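Local coordinates for uncharacterized protein, DUF633, LMOf2365_1472 (Listeria monocytogenes str. 4b F2365, PDB 3GNL) that is uncharacterised but probably methylates tRNA at N1 of adenine 22, using a Rossmann-like methyltransferase fold, at residues 12-17 with 147-152; 50-55 with 59-64; 84-89 with 112-117; 153-158 with 190-195; 170-175 with 228-233. All coordinates share one frame; numbering follows the deposited sequence. Where two conformers were deposited one is given.

Contact 1: 12-17 with 147-152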
# COMPACT_ATOMS: atom_id res chain seq x y z
N LEU A 12 0.41 -10.21 4.70
CA LEU A 12 1.34 -9.63 5.66
C LEU A 12 2.72 -10.23 5.58
O LEU A 12 3.68 -9.52 5.84
CB LEU A 12 0.79 -9.68 7.10
CG LEU A 12 -0.39 -8.73 7.33
CD1 LEU A 12 -0.94 -9.05 8.74
CD2 LEU A 12 -0.03 -7.26 7.17
N GLU A 13 2.83 -11.48 5.15
CA GLU A 13 4.11 -12.12 4.94
C GLU A 13 4.84 -11.40 3.80
O GLU A 13 6.06 -11.10 3.90
CB GLU A 13 3.92 -13.59 4.60
CG GLU A 13 5.24 -14.34 4.35
CD GLU A 13 5.02 -15.83 4.16
OE1 GLU A 13 4.34 -16.22 3.19
OE2 GLU A 13 5.51 -16.61 5.00
N LYS A 14 4.09 -11.04 2.76
CA LYS A 14 4.73 -10.34 1.64
C LYS A 14 5.20 -8.98 2.07
O LYS A 14 6.29 -8.56 1.73
CB LYS A 14 3.82 -10.32 0.37
CG LYS A 14 4.55 -9.79 -0.88
CD LYS A 14 5.74 -10.71 -1.22
CE LYS A 14 6.25 -10.49 -2.61
NZ LYS A 14 7.42 -11.40 -2.84
N VAL A 15 4.36 -8.26 2.84
CA VAL A 15 4.74 -6.96 3.35
C VAL A 15 6.05 -7.07 4.18
O VAL A 15 6.98 -6.27 3.98
CB VAL A 15 3.56 -6.34 4.17
CG1 VAL A 15 4.03 -5.15 4.92
CG2 VAL A 15 2.38 -5.98 3.25
N ALA A 16 6.07 -8.03 5.11
CA ALA A 16 7.21 -8.29 6.01
C ALA A 16 8.46 -8.66 5.24
O ALA A 16 9.57 -8.38 5.71
CB ALA A 16 6.86 -9.37 7.00
N SER A 17 8.28 -9.24 4.05
CA SER A 17 9.44 -9.74 3.29
C SER A 17 10.34 -8.59 2.82
O SER A 17 11.48 -8.82 2.41
CB SER A 17 9.01 -10.57 2.07
OG SER A 17 8.58 -9.74 1.03
N ALA A 147 4.68 -5.78 -5.49
CA ALA A 147 4.15 -7.12 -5.59
C ALA A 147 2.65 -7.04 -5.76
O ALA A 147 2.01 -6.09 -5.31
CB ALA A 147 4.50 -7.97 -4.37
N ILE A 148 2.11 -8.08 -6.37
CA ILE A 148 0.65 -8.24 -6.50
C ILE A 148 0.36 -9.67 -6.14
O ILE A 148 1.07 -10.58 -6.59
CB ILE A 148 0.09 -7.77 -7.91
CG1 ILE A 148 -1.43 -7.63 -7.87
CG2 ILE A 148 0.64 -8.56 -9.07
CD1 ILE A 148 -2.03 -6.89 -9.07
N LEU A 149 -0.65 -9.88 -5.30
CA LEU A 149 -0.97 -11.24 -4.89
C LEU A 149 -2.46 -11.38 -4.74
O LEU A 149 -3.20 -10.37 -4.67
CB LEU A 149 -0.21 -11.62 -3.61
CG LEU A 149 -0.45 -10.79 -2.35
CD1 LEU A 149 -1.53 -11.36 -1.40
CD2 LEU A 149 0.87 -10.66 -1.59
N ARG A 150 -2.92 -12.62 -4.70
CA ARG A 150 -4.34 -12.88 -4.45
C ARG A 150 -4.44 -13.73 -3.18
O ARG A 150 -3.74 -14.72 -3.03
CB ARG A 150 -4.97 -13.56 -5.68
CG ARG A 150 -6.50 -13.78 -5.57
CD ARG A 150 -7.25 -14.12 -6.87
NE ARG A 150 -6.41 -14.61 -7.96
CZ ARG A 150 -6.26 -13.97 -9.13
NH1 ARG A 150 -5.49 -14.46 -10.07
NH2 ARG A 150 -6.91 -12.83 -9.35
N GLU A 151 -5.27 -13.30 -2.24
CA GLU A 151 -5.52 -14.08 -1.03
C GLU A 151 -7.01 -13.97 -0.70
O GLU A 151 -7.57 -12.87 -0.71
CB GLU A 151 -4.66 -13.58 0.15
CG GLU A 151 -4.84 -14.38 1.45
CD GLU A 151 -3.78 -14.09 2.50
OE1 GLU A 151 -3.36 -12.91 2.68
OE2 GLU A 151 -3.40 -15.06 3.19
N ASP A 152 -7.64 -15.11 -0.41
CA ASP A 152 -9.11 -15.18 -0.16
C ASP A 152 -9.93 -14.50 -1.29
O ASP A 152 -10.85 -13.71 -1.03
CB ASP A 152 -9.48 -14.58 1.21
CG ASP A 152 -8.85 -15.33 2.38
OD1 ASP A 152 -8.55 -16.53 2.25
OD2 ASP A 152 -8.65 -14.71 3.44

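Contact 2: 50-55 with 59-64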
# COMPACT_ATOMS: atom_id res chain seq x y z
N ALA A 50 4.20 -0.18 17.13
CA ALA A 50 2.92 -0.59 16.58
C ALA A 50 1.89 0.49 16.89
O ALA A 50 1.51 0.67 18.05
CB ALA A 50 2.51 -1.93 17.13
N GLY A 51 1.46 1.23 15.86
CA GLY A 51 0.49 2.33 16.06
C GLY A 51 -0.95 1.88 15.94
O GLY A 51 -1.28 1.04 15.14
N GLU A 52 -1.85 2.42 16.77
CA GLU A 52 -3.26 2.12 16.66
C GLU A 52 -4.01 3.40 16.97
O GLU A 52 -3.52 4.20 17.74
CB GLU A 52 -3.72 1.02 17.64
CG GLU A 52 -2.89 -0.27 17.53
CD GLU A 52 -3.17 -1.03 16.29
OE1 GLU A 52 -4.10 -0.68 15.54
OE2 GLU A 52 -2.43 -2.01 16.04
N VAL A 53 -5.19 3.59 16.36
CA VAL A 53 -5.94 4.82 16.60
C VAL A 53 -7.07 4.68 17.63
O VAL A 53 -7.40 5.65 18.30
CB VAL A 53 -6.32 5.54 15.28
CG1 VAL A 53 -7.33 4.72 14.51
CG2 VAL A 53 -6.88 6.93 15.55
N VAL A 54 -7.63 3.49 17.82
CA VAL A 54 -8.75 3.29 18.75
C VAL A 54 -8.58 2.07 19.70
O VAL A 54 -7.70 1.23 19.48
CB VAL A 54 -10.09 3.24 17.99
CG1 VAL A 54 -10.35 4.60 17.32
CG2 VAL A 54 -10.10 2.10 16.96
N ASP A 55 -9.44 1.94 20.70
CA ASP A 55 -9.26 0.95 21.80
C ASP A 55 -9.11 -0.53 21.54
O ASP A 55 -8.18 -1.15 22.10
CB ASP A 55 -10.30 1.18 22.93
CG ASP A 55 -9.89 2.32 23.83
OD1 ASP A 55 -8.74 2.74 23.68
OD2 ASP A 55 -10.67 2.79 24.70
N GLN A 59 -5.63 -2.39 22.36
CA GLN A 59 -5.54 -3.49 23.34
C GLN A 59 -5.13 -4.83 22.80
O GLN A 59 -4.32 -5.53 23.42
CB GLN A 59 -6.84 -3.63 24.10
CG GLN A 59 -6.77 -2.75 25.28
CD GLN A 59 -7.86 -1.80 25.35
OE1 GLN A 59 -8.98 -2.15 25.74
NE2 GLN A 59 -7.56 -0.55 25.01
N SER A 60 -5.64 -5.19 21.63
CA SER A 60 -5.30 -6.43 20.96
C SER A 60 -3.80 -6.44 20.64
O SER A 60 -3.12 -7.47 20.78
CB SER A 60 -6.10 -6.52 19.66
OG SER A 60 -7.42 -7.00 19.89
N ALA A 61 -3.27 -5.29 20.19
CA ALA A 61 -1.84 -5.23 19.84
C ALA A 61 -0.96 -5.30 21.09
O ALA A 61 0.06 -6.02 21.09
CB ALA A 61 -1.51 -4.00 19.01
N GLN A 62 -1.36 -4.60 22.16
CA GLN A 62 -0.64 -4.68 23.44
C GLN A 62 -0.57 -6.12 23.92
O GLN A 62 0.52 -6.57 24.37
CB GLN A 62 -1.33 -3.84 24.51
CG GLN A 62 -1.02 -2.37 24.48
CD GLN A 62 -1.89 -1.56 25.46
OE1 GLN A 62 -3.12 -1.66 25.43
NE2 GLN A 62 -1.25 -0.78 26.34
N LYS A 63 -1.68 -6.84 23.81
CA LYS A 63 -1.74 -8.23 24.31
C LYS A 63 -0.91 -9.17 23.48
O LYS A 63 -0.27 -10.04 24.03
CB LYS A 63 -3.17 -8.74 24.45
CG LYS A 63 -3.90 -8.09 25.63
CD LYS A 63 -5.30 -8.63 25.75
CE LYS A 63 -6.06 -8.05 26.97
NZ LYS A 63 -5.67 -8.71 28.26
N GLN A 64 -0.87 -8.96 22.17
CA GLN A 64 -0.04 -9.82 21.32
C GLN A 64 1.44 -9.61 21.64
O GLN A 64 2.21 -10.60 21.70
CB GLN A 64 -0.33 -9.53 19.84
CG GLN A 64 0.62 -10.21 18.86
CD GLN A 64 0.53 -11.72 18.87
OE1 GLN A 64 -0.55 -12.30 18.90
NE2 GLN A 64 1.68 -12.38 18.81

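Contact 3: 84-89 with 112-117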
# COMPACT_ATOMS: atom_id res chain seq x y z
N VAL A 84 2.24 8.69 16.16
CA VAL A 84 2.86 7.74 17.07
C VAL A 84 4.38 7.72 16.93
O VAL A 84 5.06 7.08 17.73
CB VAL A 84 2.27 6.31 16.94
CG1 VAL A 84 0.77 6.29 17.26
CG2 VAL A 84 2.62 5.67 15.53
N ILE A 85 4.92 8.41 15.93
CA ILE A 85 6.35 8.44 15.68
C ILE A 85 6.95 9.72 16.23
O ILE A 85 6.35 10.79 16.14
CB ILE A 85 6.68 8.36 14.16
CG1 ILE A 85 6.28 7.01 13.57
CG2 ILE A 85 8.16 8.57 13.89
CD1 ILE A 85 6.57 6.94 12.07
N GLU A 86 8.14 9.60 16.80
CA GLU A 86 8.86 10.78 17.26
C GLU A 86 10.26 10.78 16.65
O GLU A 86 10.81 9.71 16.33
CB GLU A 86 8.89 10.81 18.79
CG GLU A 86 8.60 12.16 19.39
CD GLU A 86 7.13 12.57 19.27
OE1 GLU A 86 6.26 11.87 19.83
OE2 GLU A 86 6.86 13.61 18.61
N LYS A 87 10.84 11.97 16.46
CA LYS A 87 12.19 12.10 15.89
C LYS A 87 13.21 11.21 16.59
O LYS A 87 14.01 10.54 15.92
CB LYS A 87 12.66 13.57 15.89
N LYS A 88 13.17 11.17 17.93
CA LYS A 88 14.13 10.38 18.72
C LYS A 88 14.00 8.87 18.53
O LYS A 88 14.92 8.11 18.86
CB LYS A 88 14.14 10.77 20.21
CG LYS A 88 12.86 10.50 20.99
CD LYS A 88 13.07 10.71 22.49
CE LYS A 88 11.75 10.99 23.21
NZ LYS A 88 11.01 12.15 22.61
N ASP A 89 12.88 8.42 17.95
CA ASP A 89 12.71 7.00 17.65
C ASP A 89 13.63 6.50 16.55
O ASP A 89 13.86 5.31 16.47
CB ASP A 89 11.26 6.66 17.31
CG ASP A 89 10.35 6.78 18.49
OD1 ASP A 89 10.76 6.31 19.57
OD2 ASP A 89 9.25 7.36 18.35
N ALA A 112 3.95 14.43 7.33
CA ALA A 112 5.15 14.65 6.53
C ALA A 112 6.45 14.88 7.33
O ALA A 112 7.53 14.41 6.95
CB ALA A 112 4.93 15.80 5.54
N ALA A 113 6.31 15.58 8.45
CA ALA A 113 7.45 15.88 9.33
C ALA A 113 8.08 14.60 9.85
O ALA A 113 9.32 14.49 10.01
CB ALA A 113 6.98 16.74 10.49
N LYS A 114 7.23 13.61 10.08
CA LYS A 114 7.67 12.36 10.67
C LYS A 114 8.43 11.48 9.70
O LYS A 114 8.97 10.45 10.08
CB LYS A 114 6.47 11.64 11.28
CG LYS A 114 5.68 12.47 12.28
CD LYS A 114 6.61 12.91 13.45
CE LYS A 114 5.83 13.49 14.62
NZ LYS A 114 4.65 12.66 15.08
N LEU A 115 8.50 11.90 8.44
CA LEU A 115 9.28 11.19 7.44
C LEU A 115 10.78 11.53 7.49
O LEU A 115 11.57 10.91 6.81
CB LEU A 115 8.73 11.43 6.03
CG LEU A 115 7.31 10.92 5.78
CD1 LEU A 115 6.81 11.40 4.41
CD2 LEU A 115 7.31 9.41 5.90
N ALA A 116 11.15 12.50 8.32
CA ALA A 116 12.56 12.87 8.55
C ALA A 116 13.40 11.64 8.93
O ALA A 116 13.09 10.93 9.89
CB ALA A 116 12.65 13.94 9.62
N GLY A 117 14.43 11.36 8.14
CA GLY A 117 15.30 10.25 8.40
C GLY A 117 14.85 8.86 7.98
O GLY A 117 15.66 7.94 7.94

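Contact 4: 153-158 with 190-195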
# COMPACT_ATOMS: atom_id res chain seq x y z
N ASN A 153 -9.57 -14.80 -2.54
CA ASN A 153 -10.18 -14.18 -3.73
C ASN A 153 -10.20 -12.64 -3.74
O ASN A 153 -11.12 -12.02 -4.29
CB ASN A 153 -11.58 -14.75 -4.00
CG ASN A 153 -12.03 -14.57 -5.44
OD1 ASN A 153 -11.21 -14.58 -6.38
ND2 ASN A 153 -13.33 -14.39 -5.63
N LYS A 154 -9.20 -12.00 -3.13
CA LYS A 154 -9.06 -10.55 -3.24
C LYS A 154 -7.65 -10.29 -3.75
O LYS A 154 -6.73 -11.00 -3.36
CB LYS A 154 -9.26 -9.87 -1.88
CG LYS A 154 -10.71 -9.48 -1.59
CD LYS A 154 -10.91 -9.16 -0.11
CE LYS A 154 -10.83 -10.44 0.75
NZ LYS A 154 -10.72 -10.15 2.21
N VAL A 155 -7.50 -9.31 -4.63
CA VAL A 155 -6.15 -8.97 -5.15
C VAL A 155 -5.57 -7.81 -4.34
O VAL A 155 -6.23 -6.79 -4.18
CB VAL A 155 -6.16 -8.67 -6.68
CG1 VAL A 155 -4.75 -8.33 -7.20
CG2 VAL A 155 -6.62 -9.88 -7.42
N TYR A 156 -4.31 -7.93 -3.88
CA TYR A 156 -3.67 -6.90 -3.09
C TYR A 156 -2.38 -6.49 -3.77
O TYR A 156 -1.58 -7.33 -4.20
CB TYR A 156 -3.28 -7.44 -1.71
CG TYR A 156 -4.44 -7.88 -0.88
CD1 TYR A 156 -5.23 -6.93 -0.24
CD2 TYR A 156 -4.76 -9.23 -0.77
CE1 TYR A 156 -6.36 -7.32 0.51
CE2 TYR A 156 -5.89 -9.65 -0.01
CZ TYR A 156 -6.66 -8.68 0.63
OH TYR A 156 -7.79 -9.04 1.39
N GLU A 157 -2.12 -5.20 -3.77
CA GLU A 157 -0.87 -4.63 -4.26
C GLU A 157 -0.05 -4.10 -3.10
O GLU A 157 -0.60 -3.55 -2.13
CB GLU A 157 -1.14 -3.49 -5.24
CG GLU A 157 -1.80 -3.90 -6.58
CD GLU A 157 -2.58 -2.75 -7.18
OE1 GLU A 157 -3.58 -2.27 -6.57
OE2 GLU A 157 -2.20 -2.33 -8.27
N ILE A 158 1.27 -4.27 -3.22
CA ILE A 158 2.25 -3.78 -2.21
C ILE A 158 3.28 -2.97 -2.97
O ILE A 158 3.65 -3.31 -4.10
CB ILE A 158 2.94 -4.96 -1.49
CG1 ILE A 158 1.85 -5.77 -0.75
CG2 ILE A 158 4.05 -4.46 -0.51
CD1 ILE A 158 2.32 -7.12 -0.34
N LYS A 190 -2.10 -9.72 -15.01
CA LYS A 190 -2.82 -9.75 -16.28
C LYS A 190 -4.29 -10.11 -16.05
O LYS A 190 -5.15 -9.50 -16.70
CB LYS A 190 -2.17 -10.78 -17.21
CG LYS A 190 -0.79 -10.39 -17.63
CD LYS A 190 -0.29 -11.33 -18.75
CE LYS A 190 1.15 -11.04 -19.14
NZ LYS A 190 1.29 -9.84 -20.00
N SER A 191 -4.56 -11.06 -15.15
CA SER A 191 -5.96 -11.46 -14.94
C SER A 191 -6.76 -10.34 -14.27
O SER A 191 -7.93 -10.09 -14.64
CB SER A 191 -6.03 -12.79 -14.22
OG SER A 191 -5.64 -12.69 -12.89
N LYS A 192 -6.16 -9.67 -13.29
CA LYS A 192 -6.82 -8.55 -12.60
C LYS A 192 -7.23 -7.47 -13.60
O LYS A 192 -8.38 -7.03 -13.62
CB LYS A 192 -5.92 -7.93 -11.51
CG LYS A 192 -6.49 -6.59 -10.97
CD LYS A 192 -5.52 -5.77 -10.09
CE LYS A 192 -6.15 -4.40 -9.75
NZ LYS A 192 -7.49 -4.52 -9.12
N TRP A 193 -6.30 -7.04 -14.43
CA TRP A 193 -6.59 -5.91 -15.31
C TRP A 193 -7.51 -6.26 -16.49
O TRP A 193 -8.33 -5.43 -16.90
CB TRP A 193 -5.31 -5.17 -15.73
CG TRP A 193 -4.75 -4.51 -14.51
CD1 TRP A 193 -3.57 -4.82 -13.89
CD2 TRP A 193 -5.35 -3.45 -13.76
NE1 TRP A 193 -3.42 -4.01 -12.80
CE2 TRP A 193 -4.48 -3.14 -12.70
CE3 TRP A 193 -6.56 -2.72 -13.88
CZ2 TRP A 193 -4.77 -2.16 -11.74
CZ3 TRP A 193 -6.85 -1.74 -12.94
CH2 TRP A 193 -5.95 -1.47 -11.89
N ARG A 194 -7.42 -7.49 -17.00
CA ARG A 194 -8.38 -7.91 -18.02
C ARG A 194 -9.79 -7.98 -17.41
O ARG A 194 -10.77 -7.60 -18.06
CB ARG A 194 -7.98 -9.25 -18.64
CG ARG A 194 -8.93 -9.73 -19.73
CD ARG A 194 -8.81 -8.80 -20.95
NE ARG A 194 -9.91 -7.85 -20.99
CZ ARG A 194 -9.97 -6.80 -21.80
NH1 ARG A 194 -11.04 -6.02 -21.79
NH2 ARG A 194 -8.96 -6.54 -22.62
N HIS A 195 -9.88 -8.44 -16.16
CA HIS A 195 -11.17 -8.48 -15.44
C HIS A 195 -11.77 -7.10 -15.31
O HIS A 195 -12.96 -6.90 -15.62
CB HIS A 195 -10.98 -9.12 -14.07
CG HIS A 195 -12.22 -9.20 -13.24
ND1 HIS A 195 -13.17 -10.17 -13.46
CD2 HIS A 195 -12.60 -8.53 -12.13
CE1 HIS A 195 -14.13 -10.05 -12.56
NE2 HIS A 195 -13.80 -9.09 -11.73
O HOH W 1 -1.47 -3.15 -10.84

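Contact 5: 170-175 with 228-233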
# COMPACT_ATOMS: atom_id res chain seq x y z
N TRP A 170 6.84 9.64 -13.36
CA TRP A 170 6.28 8.40 -13.88
C TRP A 170 5.54 8.64 -15.19
O TRP A 170 5.28 9.76 -15.53
CB TRP A 170 5.24 7.87 -12.86
CG TRP A 170 5.82 7.47 -11.51
CD1 TRP A 170 5.41 7.92 -10.30
CD2 TRP A 170 6.96 6.60 -11.28
NE1 TRP A 170 6.19 7.35 -9.30
CE2 TRP A 170 7.15 6.56 -9.87
CE3 TRP A 170 7.82 5.86 -12.11
CZ2 TRP A 170 8.18 5.79 -9.26
CZ3 TRP A 170 8.85 5.07 -11.49
CH2 TRP A 170 9.00 5.07 -10.07
N THR A 171 5.24 7.57 -15.91
CA THR A 171 4.23 7.70 -16.97
C THR A 171 2.84 7.45 -16.33
O THR A 171 2.73 6.89 -15.23
CB THR A 171 4.41 6.69 -18.04
OG1 THR A 171 4.25 5.36 -17.49
CG2 THR A 171 5.76 6.79 -18.69
N LYS A 172 1.78 7.75 -17.04
CA LYS A 172 0.45 7.52 -16.49
C LYS A 172 0.22 6.01 -16.30
O LYS A 172 -0.47 5.62 -15.36
CB LYS A 172 -0.64 8.18 -17.35
CG LYS A 172 -0.73 7.72 -18.75
CD LYS A 172 -1.76 8.58 -19.59
CE LYS A 172 -1.76 8.06 -21.08
NZ LYS A 172 -3.02 8.35 -21.89
N GLN A 173 0.80 5.19 -17.17
CA GLN A 173 0.69 3.74 -17.02
C GLN A 173 1.40 3.29 -15.75
O GLN A 173 0.88 2.46 -14.99
CB GLN A 173 1.28 2.99 -18.22
CG GLN A 173 0.52 3.20 -19.54
CD GLN A 173 0.95 4.43 -20.34
OE1 GLN A 173 1.61 5.36 -19.85
NE2 GLN A 173 0.55 4.44 -21.62
N GLU A 174 2.58 3.84 -15.48
CA GLU A 174 3.29 3.48 -14.25
C GLU A 174 2.48 3.88 -13.02
O GLU A 174 2.45 3.15 -12.02
CB GLU A 174 4.70 4.08 -14.25
CG GLU A 174 5.59 3.46 -15.29
CD GLU A 174 6.95 4.15 -15.41
OE1 GLU A 174 6.99 5.38 -15.36
OE2 GLU A 174 7.95 3.41 -15.52
N ILE A 175 1.86 5.05 -13.02
CA ILE A 175 1.00 5.44 -11.88
C ILE A 175 -0.21 4.49 -11.71
O ILE A 175 -0.57 4.11 -10.59
CB ILE A 175 0.58 6.91 -12.01
CG1 ILE A 175 1.76 7.79 -11.56
CG2 ILE A 175 -0.62 7.29 -11.17
CD1 ILE A 175 1.59 9.21 -11.91
N ILE A 228 -9.90 1.67 -20.27
CA ILE A 228 -9.77 0.47 -21.10
C ILE A 228 -8.53 0.59 -22.04
O ILE A 228 -7.79 -0.36 -22.21
CB ILE A 228 -11.09 0.24 -21.96
CG1 ILE A 228 -12.28 -0.10 -21.07
CG2 ILE A 228 -10.89 -0.78 -23.05
CD1 ILE A 228 -13.60 0.23 -21.80
N ALA A 229 -8.35 1.77 -22.64
CA ALA A 229 -7.20 2.01 -23.52
C ALA A 229 -5.87 1.84 -22.76
O ALA A 229 -4.94 1.22 -23.28
CB ALA A 229 -7.31 3.38 -24.18
N LEU A 230 -5.85 2.30 -21.51
CA LEU A 230 -4.63 2.08 -20.71
C LEU A 230 -4.33 0.59 -20.49
O LEU A 230 -3.18 0.15 -20.53
CB LEU A 230 -4.72 2.80 -19.36
CG LEU A 230 -4.69 4.32 -19.37
CD1 LEU A 230 -5.14 4.88 -18.03
CD2 LEU A 230 -3.26 4.80 -19.73
N VAL A 231 -5.36 -0.20 -20.17
CA VAL A 231 -5.15 -1.60 -19.99
C VAL A 231 -4.71 -2.26 -21.29
O VAL A 231 -3.79 -3.08 -21.29
CB VAL A 231 -6.44 -2.31 -19.44
CG1 VAL A 231 -6.31 -3.81 -19.50
CG2 VAL A 231 -6.75 -1.84 -17.99
N GLU A 232 -5.32 -1.88 -22.42
CA GLU A 232 -4.96 -2.48 -23.70
C GLU A 232 -3.51 -2.18 -24.05
O GLU A 232 -2.82 -3.03 -24.58
CB GLU A 232 -5.89 -1.97 -24.80
CG GLU A 232 -7.31 -2.50 -24.64
CD GLU A 232 -8.29 -2.01 -25.68
OE1 GLU A 232 -8.10 -0.92 -26.26
OE2 GLU A 232 -9.31 -2.70 -25.89
N ASP A 233 -3.08 -0.97 -23.71
CA ASP A 233 -1.71 -0.55 -23.94
C ASP A 233 -0.71 -1.34 -23.09
O ASP A 233 0.37 -1.70 -23.57
CB ASP A 233 -1.55 0.94 -23.65
CG ASP A 233 -0.13 1.42 -23.92
OD1 ASP A 233 0.32 1.30 -25.08
OD2 ASP A 233 0.54 1.87 -22.96

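Contact 1: 12-17 with 147-152
Lys14 sends its CG anti to the backbone N (chi1 -171°) and then bends at chi2 (62°), which lays its methylene chain against Ala147 and Leu149. The contact packs the N-terminal helix 10-16 on strand 141-151, an edge strand of the mixed seven-stranded sheet of this Rossmann-like methyltransferase fold. Ala147, Leu149 and Glu151 alternate along the strand with their CB atoms directed at the helix, while Ile148, between them, faces the other way and packs on helix 187-208. The touch is wholly aliphatic. Lys14 CB rests 3.6 Å from Leu149 CD2, and Lys14 CG touches both strand residues, 3.8 Å from that same methyl and 3.9 Å from Ala147 CB. The two side chains run antiparallel, the lysine toward Ala147, the leucine toward the base of the lysine.

The neighbouring hairpin strand backs this surface: Ile158 also touches Lys14 and Val15. Polar anchoring comes one turn earlier in the helix, where the carboxylate of Glu151 accepts from the backbone N atoms of Lys10 and Arg11, tying the strand end to the first turn of the helix. Ser17 OG donates to Lys14 O at 2.7 Å. Farther out along the lysine chain, Lys14 CE comes to 3.5 Å from the methyl CB of Ala147.

Contact 2: 50-55 with 59-64
This contact belongs to a beta-alpha-beta unit of the Rossmann-like fold, at the turn from strand 45-52 into helix 55-67. Val54 is the N-cap residue, and Asp55 opens the helix. Gln59 N donates to Asp55 O at 2.8 Å, the first-turn bond of the helix. Gln59, bent at chi2 (124°), folds its amide back over the same carbonyl; its NE2 comes to 3.0 Å from Asp55 O, but at an angle too poor for a hydrogen bond. The amide and the Asp55 carboxylate are turned 54° apart, and Asp55 OD1 finds its salt-bridge partner in Lys78. Deeper in, the buried Glu52, bent at chi2 (-72°), brings OE2 to 3.7 Å from the methyl CB of Ala61. Glu52 also packs on Pro57, Phe58 and Ser30, and Ala61 on Val76, which places the helix over strands 45-52 and 74-78, while Gln64 reaches toward helix 34-41.

Contact 3: 84-89 with 112-117
Lys114 NZ donates to Ile85 O at 2.7 Å, joining the loops that lead into the neighbouring parallel strands 93-99 and 120-125 of the Rossmann-like sheet. The ammonium group lies in the carbonyl plane of Ile85, with a C=O...N angle of 158°, and donates a second bond to Leu82 O; two backbone carbonyls of one loop thus share it. Bends at chi2 and chi4 (48°) curl the lysine so that its CE also passes 3.1 Å from Ile85 O. Glu86 runs alongside in the same direction, but its OE2 stays 4.3 Å from Lys114 NZ, beyond a salt bridge. The backbone N of Glu86 is taken by Asp89 OD2 at 2.9 Å, and that oxygen also forms a salt bridge with Arg77, which in turn donates to Val84 O. The Ile85 side chain packs on Ile94 and Ala26, and its CG2 approaches Lys114 CB (4.4 Å). The lysine charge is therefore met chiefly by neutral carbonyl oxygens, with the glutamate probably adding a weaker electrostatic pull.

Contact 4: 153-158 with 190-195
Val155 and Lys192 make the apolar part of this contact, between strand 154-163 and helix 187-208, which packs against the hairpin of strands 141-151 and 154-163 at the edge of the Rossmann-like sheet. Val155 CG1, anti to its own backbone N (chi1 -180°), meets Lys192 CD at 3.9 Å in the lysine conformer described, one of two, the side chains running obliquely past one another. Ile148 of the adjacent strand also touches both residues, and Ile188 touches Val155.

The aromatic part centres on Trp193. In the same conformer Lys192 CE lies over one face of the indole, offset toward the rim, and edge-to-face rings of Phe177 and Phe189 add to the surroundings.

The polar part runs through a single water. It donates to Glu157 OE2 at 2.8 Å and accepts from Trp193 NE1 at 2.9 Å, lying in the indole plane at the ring edge. Glu157 OE2 itself is also near the ring plane, 4.3 Å from Trp193 CZ2, and has a long, weak ion pair with Arg133. Strand and helix thus have no direct hydrogen bond across these segments: water satisfies the indole N-H, and the lysine contributes methylenes.

Contact 5: 170-175 with 228-233
Gln173 reaches from helix 172-177 to Asp233 of helix 215-235. From CB its chain leaves with CG beside the backbone N (chi1 -66°), and Gln173 CG passes 4.1 Å from Leu230 CD2 and 3.7 Å from Asp233 OD2. A bend at chi2 (86°) then turns the amide toward the aspartate: CD lies near OD2, and at the tip Gln173 NE2 donates to Asp233 OD2 at 2.9 Å. This bond is far from straight, 134° at the hydrogen. The donor reaches OD2 from above the carboxylate plane, and the amide and carboxylate planes are well turned from each other. The other oxygen, Asp233 OD1, forms a salt bridge with Lys236; each carboxylate oxygen has a partner.

Beside this bond lies an apolar patch. Lys172, extended beyond CG, draws its methylenes across the Leu230 CD2 methyl, Lys172 CE coming closest at 3.8 Å. Leu230 is buried and packs further on Phe176 and Phe177, which ties it to the same short helix.

The start of that helix is fixed by a capping box: Glu174 N donates to Thr171 OG1 at 3.0 Å, and Thr171 N returns a bond to Glu174 OE1 at 2.9 Å. The whole is helix-to-helix packing in the C-terminal helical part of the chain, a short capped helix set against the long helix 215-235.

Contacts 2 and 3 lie within the loop closed along the chain by contact 1; contacts 4 and 5 follow, with alternating segments. Contacts 1, 2 and 4 all reach the seven-stranded sheet. Contacts 1 and 4, with centres about 12 Å apart, share the hairpin of strands 141-151 and 154-163. Contact 3 touches contact 2 through Val84 and Gly51, their centres about 20 Å apart. Contacts 4 and 5, about 15 Å between centres, meet where Trp193 touches Val231: contact 4 fastens helix 187-208 to the sheet, and contact 5 packs helix 215-235 on helix 172-177. Contacts 2 and 5, with centres about 39 Å apart, lie on opposite sides of the chain centre, spanning the Rossmann-like core and its helical extension.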